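Bd3459 (Bdellovibrio bacteriovorus HD100, PDB 5CED) probably acts as a serine-type D-Ala-D-Ala carboxypeptidase of the S13 family, a penicillin-binding protein acylated here by penicillin G. Local coordinates at residues A69-V74 with A364-G369. The protein carries 1 engineered substitution. Numbering follows the deposited sequence.
With PNM (open form - penicillin g), chain C.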
loop_
_atom_site.group_PDB
_atom_site.type_symbol
_atom_site.label_atom_id
_atom_site.label_comp_id
_atom_site.label_asym_id
_atom_site.label_seq_id
_atom_site.Cartn_x
_atom_site.Cartn_y
_atom_site.Cartn_z
ATOM N N ALA A 69 11.368 -4.612 3.898
ATOM C CA ALA A 69 10.172 -4.881 3.125
ATOM C C ALA A 69 9.821 -3.658 2.234
ATOM O O ALA A 69 10.744 -2.959 1.725
ATOM C CB ALA A 69 8.994 -5.243 4.079
ATOM N N SER A 70 8.619 -3.193 2.122
ATOM C CA SER A 70 8.173 -2.305 1.103
ATOM C C SER A 70 8.423 -0.813 1.437
ATOM O O SER A 70 8.290 0.002 0.508
ATOM C CB SER A 70 6.673 -2.369 0.837
ATOM O OG SER A 70 6.446 -3.556 0.095
ATOM N N ILE A 71 9.183 -0.579 2.518
ATOM C CA ILE A 71 9.690 0.815 2.700
ATOM C C ILE A 71 10.865 1.030 1.773
ATOM O O ILE A 71 11.253 2.162 1.537
ATOM C CB ILE A 71 9.977 1.215 4.162
ATOM C CG1 ILE A 71 11.148 0.426 4.767
ATOM C CG2 ILE A 71 8.690 1.113 5.002
ATOM C CD1 ILE A 71 11.553 0.891 6.151
ATOM N N SER A 72 11.395 -0.056 1.231
ATOM C CA SER A 72 12.323 -0.013 0.142
ATOM C C SER A 72 11.820 0.866 -0.990
ATOM O O SER A 72 12.640 1.468 -1.710
ATOM C CB SER A 72 12.553 -1.404 -0.419
ATOM O OG SER A 72 13.199 -2.250 0.487
ATOM N N LYS A 73 10.495 0.881 -1.189
ATOM C CA LYS A 73 9.910 1.689 -2.247
ATOM C C LYS A 73 10.174 3.189 -2.075
ATOM O O LYS A 73 10.207 3.915 -3.071
ATOM C CB LYS A 73 8.436 1.381 -2.434
ATOM C CG LYS A 73 8.186 -0.057 -2.870
ATOM C CD LYS A 73 6.720 -0.455 -2.877
ATOM C CE LYS A 73 6.638 -1.952 -3.212
ATOM N NZ LYS A 73 5.259 -2.432 -3.421
ATOM N N VAL A 74 10.368 3.635 -0.839
ATOM C CA VAL A 74 10.708 5.016 -0.545
ATOM C C VAL A 74 12.141 5.331 -0.949
ATOM O O VAL A 74 12.439 6.431 -1.404
ATOM C CB VAL A 74 10.502 5.384 0.963
ATOM C CG1 VAL A 74 10.825 6.864 1.188
ATOM C CG2 VAL A 74 9.072 5.134 1.428
ATOM N N ALA A 364 9.763 -9.226 8.904
ATOM C CA ALA A 364 9.671 -7.805 9.326
ATOM C C ALA A 364 8.360 -7.118 9.055
ATOM O O ALA A 364 7.686 -7.373 8.072
ATOM C CB ALA A 364 10.824 -7.014 8.707
ATOM N N LYS A 365 7.986 -6.231 9.965
ATOM C CA LYS A 365 6.922 -5.297 9.759
ATOM C C LYS A 365 7.553 -3.920 9.955
ATOM O O LYS A 365 8.242 -3.698 10.932
ATOM C CB LYS A 365 5.768 -5.474 10.753
ATOM C CG LYS A 365 4.483 -4.742 10.338
ATOM C CD LYS A 365 3.630 -5.591 9.431
ATOM C CE LYS A 365 2.401 -4.891 8.894
ATOM N NZ LYS A 365 2.766 -3.797 7.931
ATOM N N THR A 366 7.320 -3.003 9.007
ATOM C CA THR A 366 8.065 -1.751 9.024
ATOM C C THR A 366 7.166 -0.554 8.719
ATOM O O THR A 366 6.100 -0.686 8.089
ATOM C CB THR A 366 9.256 -1.814 8.028
ATOM O OG1 THR A 366 8.773 -1.974 6.688
ATOM C CG2 THR A 366 10.216 -2.955 8.374
ATOM N N LEU A 367 7.607 0.625 9.137
ATOM C CA LEU A 367 6.943 1.893 8.774
ATOM C C LEU A 367 7.979 3.042 8.809
ATOM O O LEU A 367 8.866 3.044 9.646
ATOM C CB LEU A 367 5.845 2.195 9.763
ATOM C CG LEU A 367 4.886 3.323 9.371
ATOM C CD1 LEU A 367 3.873 2.839 8.303
ATOM C CD2 LEU A 367 4.143 3.788 10.597
ATOM N N MET A 368 7.873 3.986 7.880
ATOM C CA MET A 368 8.722 5.158 7.885
ATOM C C MET A 368 7.976 6.313 7.276
ATOM O O MET A 368 7.142 6.129 6.397
ATOM C CB MET A 368 10.069 4.912 7.161
ATOM C CG MET A 368 10.017 4.828 5.629
ATOM S SD MET A 368 11.560 4.419 4.775
ATOM C CE MET A 368 12.398 5.991 4.712
ATOM N N GLY A 369 8.369 7.524 7.674
ATOM C CA GLY A 369 7.793 8.708 7.103
ATOM C C GLY A 369 7.991 9.892 8.015
ATOM O O GLY A 369 9.006 9.974 8.714
HETATM O O8 PNM C . 6.288 -4.756 2.060
HETATM C C7 PNM C . 6.007 -4.664 0.885
HETATM N N4 PNM C . 3.616 -3.998 0.779
HETATM C C3 PNM C . 2.833 -4.607 2.254
HETATM C C11 PNM C . 2.660 -3.494 3.151
HETATM O O13 PNM C . 2.643 -2.264 2.695
HETATM O O12 PNM C . 2.520 -3.753 4.379
HETATM C C2 PNM C . 1.740 -5.331 1.707
HETATM C C10 PNM C . 1.353 -6.441 2.697
HETATM C C9 PNM C . 0.491 -4.440 1.518
HETATM S S1 PNM C . 2.313 -6.017 0.154
HETATM C C5 PNM C . 3.730 -5.051 -0.116
HETATM C C6 PNM C . 5.005 -5.679 0.510
HETATM N N14 PNM C . 5.229 -7.024 0.752
HETATM C C15 PNM C . 5.001 -8.177 0.023
HETATM O O16 PNM C . 4.633 -8.138 -1.106
HETATM C C17 PNM C . 5.333 -9.456 0.837
HETATM C C18 PNM C . 4.106 -10.357 0.852
HETATM C C19 PNM C . 4.308 -11.731 0.673
HETATM C C20 PNM C . 3.190 -12.587 0.650
HETATM C C21 PNM C . 1.913 -12.071 0.799
HETATM C C22 PNM C . 1.731 -10.681 0.995
HETATM C C23 PNM C . 2.840 -9.843 1.022
#
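Ile-71 and Leu-367 approach to 6.8 Å between their CA atoms where the 3-10 turn leading into helix 72-84 passes over strand 364-373, and no hydrogen bond joins the two segments. Ile-71 drops between Thr-366 and Met-368, neighbours on one face of the strand. Its CG2 lies 3.5 Å from Thr-366 OG1, a hydroxyl that is hydrogen-bonded to the backbone O of Leu-68. On the other flank Met-368 SD sits 3.6 Å from Ile-71 CB. Beyond CB the Met-368 chain runs straight to SD (chi2 -176°), then turns about the CG-SD bond (chi3 -82°), which brings CE to 4.0 Å from Val-74 CG1. Met-310 of helix 307-322 also touches both Ile-71 and Met-368. Beside this apolar patch, Ser-72 OG and Ser-72 N both donate to Ala-69 O, which holds the turn ahead of the helix; Ser-72 OG also pairs with Asn-303. Ser-70 OG is covalently bonded to C7 of the opened penicillin, 1.4 Å away: this is the acylated serine. Lys-73 follows one helical turn later, the SxxK motif of penicillin-binding proteins. Its NZ is hydrogen-bonded to Ser-251 and Asn-252. Across the segments only van der Waals contacts form, so the acylated serine's turn probably rests on the sheet by buried apolar packing, with Leu-68 adding a polar tie.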